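Local coordinates for resiniferatoxin-binding, phosphotriesterase-related protein (Rhodobacter sphaeroides 2.4.1, PDB 3K2G) that binds two zinc ions per subunit in a TIM barrel of the phosphotriesterase family and probably hydrolyses phosphoric diesters, at residues Leu28-Asn39 with Gly100-Ile111. Sequence-based numbering, arbitrary orientation.
Sequences LGHTLMHEHLQN and GRSIVDPTCRGI. With ZN (zinc ion), chain I.
His36 and Thr107 meet at the C-terminal mouth of a TIM barrel, and their contact illustrates how a second shell of side chains sets a metal ligand in place. The imidazole of His36 turns its NE2 to the zinc ion, 2.2 Å away, and its ND1 to Thr107 OG1 at 2.6 Å. That bond is nearly straight (173°) and lies in the ring plane, so metal and hydroxyl together fix the rotation of the ring. Thr107 OG1 in turn donates to Asp105 OD1, which receives it on its syn lone pair; OD1 also accepts from Thr107 N, closing an Asx turn. With CG anti to the backbone N (chi1 -172°), Asp105 reaches across to 28-39, where Leu37 N meets OD2 at 2.8 Å from above the carboxylate plane; a water links OD2 to Gln38 O.

The second histidine ligand, His34, also bonded to zinc through NE2, meets 100-111 differently. Pro106 CG sits over the centre of its ring, 3.6 Å from the centroid, a CH-pi contact. Glu177 and Asp304 complete the protein ligands of this ion.

On the N-terminal side of the metal ligands, strands 31-32 and 102-105 pair in parallel: Leu32 N bonds to Ser102 O, and Val104 N to Leu32 O at 2.9 Å. Just past Leu32, Met33 lies alongside Val104, the two side chains pointing the same way; the selenium of Met33, modelled as selenomethionine, is 3.9 Å from Val104 CG2.

A buried chain of hydrogen bonds from His36 through Thr107 to Asp105 probably strengthens the electron donation of His36 to zinc, while Pro106 packs on a face of His34 and leaves its nitrogens to polar partners.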
loop_
_atom_site.group_PDB
_atom_site.type_symbol
_atom_site.label_atom_id
_atom_site.label_comp_id
_atom_site.label_asym_id
_atom_site.label_seq_id
_atom_site.Cartn_x
_atom_site.Cartn_y
_atom_site.Cartn_z
ATOM N N LEU B 28 11.796 28.062 27.292
ATOM C CA LEU B 28 10.648 27.163 27.186
ATOM C C LEU B 28 11.093 25.727 27.446
ATOM O O LEU B 28 10.497 25.028 28.255
ATOM C CB LEU B 28 10.005 27.275 25.801
ATOM C CG LEU B 28 8.637 26.601 25.667
ATOM C CD1 LEU B 28 7.623 27.309 26.569
ATOM C CD2 LEU B 28 8.180 26.654 24.215
ATOM N N GLY B 29 12.141 25.296 26.748
ATOM C CA GLY B 29 12.671 23.955 26.930
ATOM C C GLY B 29 11.766 22.795 26.551
ATOM O O GLY B 29 10.888 22.927 25.697
ATOM N N HIS B 30 12.001 21.654 27.198
ATOM C CA HIS B 30 11.239 20.424 26.974
ATOM C C HIS B 30 9.783 20.755 27.280
ATOM O O HIS B 30 9.423 21.001 28.432
ATOM C CB HIS B 30 11.764 19.335 27.907
ATOM C CG HIS B 30 11.527 17.945 27.409
ATOM N ND1 HIS B 30 10.327 17.288 27.570
ATOM C CD2 HIS B 30 12.339 17.092 26.741
ATOM C CE1 HIS B 30 10.408 16.088 27.022
ATOM N NE2 HIS B 30 11.618 15.945 26.512
ATOM N N THR B 31 8.947 20.729 26.244
ATOM C CA THR B 31 7.555 21.133 26.384
ATOM C C THR B 31 6.460 20.228 25.828
ATOM O O THR B 31 6.654 19.527 24.838
ATOM C CB THR B 31 7.373 22.524 25.718
ATOM O OG1 THR B 31 8.280 23.461 26.312
ATOM C CG2 THR B 31 5.941 23.024 25.854
ATOM N N LEU B 32 5.299 20.275 26.485
ATOM C CA LEU B 32 4.116 19.552 26.045
ATOM C C LEU B 32 3.214 20.665 25.507
ATOM O O LEU B 32 2.715 21.501 26.265
ATOM C CB LEU B 32 3.434 18.827 27.218
ATOM C CG LEU B 32 4.083 17.553 27.761
ATOM C CD1 LEU B 32 3.308 17.058 28.986
ATOM C CD2 LEU B 32 4.082 16.485 26.677
HETATM N N MSE B 33 3.029 20.675 24.190
HETATM C CA MSE B 33 2.234 21.687 23.508
HETATM C C MSE B 33 0.725 21.649 23.705
HETATM O O MSE B 33 0.036 22.625 23.400
HETATM C CB MSE B 33 2.505 21.623 22.003
HETATM C CG MSE B 33 3.836 22.234 21.568
HETATM SE SE MSE B 33 4.009 24.084 21.946
HETATM C CE MSE B 33 2.371 24.674 21.122
ATOM N N HIS B 34 0.198 20.546 24.215
ATOM C CA HIS B 34 -1.245 20.469 24.351
ATOM C C HIS B 34 -1.708 19.563 25.483
ATOM O O HIS B 34 -1.824 18.347 25.314
ATOM C CB HIS B 34 -1.819 20.003 23.008
ATOM C CG HIS B 34 -3.306 20.093 22.911
ATOM N ND1 HIS B 34 -3.939 20.736 21.871
ATOM C CD2 HIS B 34 -4.287 19.584 23.694
ATOM C CE1 HIS B 34 -5.247 20.618 22.014
ATOM N NE2 HIS B 34 -5.484 19.923 23.111
ATOM N N GLU B 35 -1.987 20.170 26.629
ATOM C CA GLU B 35 -2.447 19.426 27.801
ATOM C C GLU B 35 -3.475 20.243 28.569
ATOM O O GLU B 35 -3.422 21.474 28.576
ATOM C CB GLU B 35 -1.283 19.139 28.751
ATOM C CG GLU B 35 -0.079 18.455 28.137
ATOM C CD GLU B 35 -0.379 17.048 27.646
ATOM O OE1 GLU B 35 -1.273 16.389 28.218
ATOM O OE2 GLU B 35 0.295 16.598 26.693
ATOM N N HIS B 36 -4.418 19.560 29.211
ATOM C CA HIS B 36 -5.409 20.253 30.019
ATOM C C HIS B 36 -5.061 19.896 31.453
ATOM O O HIS B 36 -4.943 18.715 31.789
ATOM C CB HIS B 36 -6.814 19.778 29.669
ATOM C CG HIS B 36 -7.207 20.080 28.261
ATOM N ND1 HIS B 36 -7.648 21.323 27.863
ATOM C CD2 HIS B 36 -7.162 19.318 27.143
ATOM C CE1 HIS B 36 -7.855 21.315 26.559
ATOM N NE2 HIS B 36 -7.567 20.112 26.099
ATOM N N LEU B 37 -4.874 20.916 32.289
ATOM C CA LEU B 37 -4.518 20.695 33.684
ATOM C C LEU B 37 -5.753 20.650 34.570
ATOM O O LEU B 37 -5.758 20.002 35.614
ATOM C CB LEU B 37 -3.555 21.787 34.143
ATOM C CG LEU B 37 -2.317 21.830 33.240
ATOM C CD1 LEU B 37 -1.325 22.854 33.754
ATOM C CD2 LEU B 37 -1.682 20.448 33.188
ATOM N N GLN B 38 -6.790 21.345 34.121
ATOM C CA GLN B 38 -8.084 21.422 34.794
ATOM C C GLN B 38 -9.081 21.724 33.679
ATOM O O GLN B 38 -8.776 22.502 32.783
ATOM C CB GLN B 38 -8.110 22.580 35.799
ATOM C CG GLN B 38 -7.245 22.416 37.039
ATOM C CD GLN B 38 -7.773 21.351 37.979
ATOM O OE1 GLN B 38 -7.463 20.167 37.835
ATOM N NE2 GLN B 38 -8.593 21.764 38.936
ATOM N N ASN B 39 -10.261 21.119 33.712
ATOM C CA ASN B 39 -11.252 21.401 32.680
ATOM C C ASN B 39 -12.618 20.849 33.050
ATOM O O ASN B 39 -12.787 20.227 34.097
ATOM C CB ASN B 39 -10.815 20.820 31.328
ATOM C CG ASN B 39 -10.912 19.305 31.281
ATOM O OD1 ASN B 39 -11.224 18.658 32.283
ATOM N ND2 ASN B 39 -10.637 18.731 30.113
ATOM N N GLY B 100 10.714 17.774 32.126
ATOM C CA GLY B 100 9.730 18.707 31.604
ATOM C C GLY B 100 9.918 20.098 32.181
ATOM O O GLY B 100 10.166 20.250 33.375
ATOM N N ARG B 101 9.796 21.120 31.344
ATOM C CA ARG B 101 9.972 22.489 31.809
ATOM C C ARG B 101 8.717 23.319 31.593
ATOM O O ARG B 101 8.378 24.164 32.416
ATOM C CB ARG B 101 11.141 23.138 31.068
ATOM C CG ARG B 101 12.342 22.216 30.949
ATOM C CD ARG B 101 13.377 22.730 29.957
ATOM N NE ARG B 101 14.104 21.630 29.321
ATOM C CZ ARG B 101 15.064 21.789 28.415
ATOM N NH1 ARG B 101 15.425 23.007 28.030
ATOM N NH2 ARG B 101 15.657 20.728 27.881
ATOM N N SER B 102 8.013 23.064 30.496
ATOM C CA SER B 102 6.823 23.843 30.186
ATOM C C SER B 102 5.623 23.053 29.669
ATOM O O SER B 102 5.772 22.020 29.022
ATOM C CB SER B 102 7.180 24.909 29.139
ATOM O OG SER B 102 8.358 25.618 29.499
ATOM N N ILE B 103 4.433 23.571 29.952
ATOM C CA ILE B 103 3.194 22.971 29.468
ATOM C C ILE B 103 2.276 24.047 28.890
ATOM O O ILE B 103 2.108 25.117 29.478
ATOM C CB ILE B 103 2.422 22.235 30.578
ATOM C CG1 ILE B 103 3.226 21.028 31.065
ATOM C CG2 ILE B 103 1.066 21.768 30.034
ATOM C CD1 ILE B 103 2.559 20.258 32.187
ATOM N N VAL B 104 1.698 23.764 27.728
ATOM C CA VAL B 104 0.773 24.684 27.082
ATOM C C VAL B 104 -0.633 24.141 27.319
ATOM O O VAL B 104 -0.970 23.041 26.872
ATOM C CB VAL B 104 1.026 24.787 25.552
ATOM C CG1 VAL B 104 0.028 25.757 24.921
ATOM C CG2 VAL B 104 2.458 25.261 25.288
ATOM N N ASP B 105 -1.447 24.906 28.039
ATOM C CA ASP B 105 -2.809 24.491 28.334
ATOM C C ASP B 105 -3.780 25.298 27.482
ATOM O O ASP B 105 -4.030 26.476 27.747
ATOM C CB ASP B 105 -3.123 24.702 29.814
ATOM C CG ASP B 105 -4.461 24.105 30.209
ATOM O OD1 ASP B 105 -5.413 24.210 29.410
ATOM O OD2 ASP B 105 -4.553 23.537 31.316
ATOM N N PRO B 106 -4.347 24.666 26.451
ATOM C CA PRO B 106 -5.292 25.320 25.544
ATOM C C PRO B 106 -6.747 25.322 26.005
ATOM O O PRO B 106 -7.649 25.544 25.193
ATOM C CB PRO B 106 -5.096 24.542 24.251
ATOM C CG PRO B 106 -4.907 23.142 24.767
ATOM C CD PRO B 106 -3.969 23.333 25.943
ATOM N N THR B 107 -6.980 25.073 27.290
ATOM C CA THR B 107 -8.347 25.074 27.807
ATOM C C THR B 107 -8.879 26.496 27.639
ATOM O O THR B 107 -8.303 27.444 28.166
ATOM C CB THR B 107 -8.400 24.684 29.312
ATOM O OG1 THR B 107 -7.817 23.389 29.497
ATOM C CG2 THR B 107 -9.846 24.645 29.807
ATOM N N CYS B 108 -9.971 26.652 26.900
ATOM C CA CYS B 108 -10.514 27.987 26.682
ATOM C C CYS B 108 -11.909 28.205 27.257
ATOM O O CYS B 108 -12.350 27.463 28.137
ATOM C CB CYS B 108 -10.499 28.323 25.182
ATOM S SG CYS B 108 -11.352 27.148 24.100
ATOM N N ARG B 109 -12.590 29.236 26.760
ATOM C CA ARG B 109 -13.934 29.578 27.221
ATOM C C ARG B 109 -14.934 28.490 26.870
ATOM O O ARG B 109 -15.042 28.078 25.712
ATOM C CB ARG B 109 -14.405 30.901 26.603
ATOM C CG ARG B 109 -13.495 32.086 26.865
ATOM C CD ARG B 109 -14.174 33.388 26.479
ATOM N NE ARG B 109 -13.269 34.528 26.582
ATOM C CZ ARG B 109 -13.657 35.764 26.878
ATOM N NH1 ARG B 109 -14.939 36.019 27.109
ATOM N NH2 ARG B 109 -12.765 36.746 26.936
ATOM N N GLY B 110 -15.674 28.040 27.878
ATOM C CA GLY B 110 -16.660 27.001 27.663
ATOM C C GLY B 110 -16.225 25.670 28.248
ATOM O O GLY B 110 -17.069 24.829 28.567
ATOM N N ILE B 111 -14.916 25.472 28.392
ATOM C CA ILE B 111 -14.404 24.219 28.943
ATOM C C ILE B 111 -13.619 24.318 30.252
ATOM O O ILE B 111 -12.910 23.383 30.617
ATOM C CB ILE B 111 -13.549 23.441 27.904
ATOM C CG1 ILE B 111 -12.452 24.340 27.328
ATOM C CG2 ILE B 111 -14.453 22.896 26.805
ATOM C CD1 ILE B 111 -11.533 23.626 26.334
HETATM ZN ZN ZN I . -7.464 19.440 24.039
HETATM O O HOH W 1 -6.738 24.359 32.656
HETATM O O HOH W 2 -8.820 18.590 22.904
#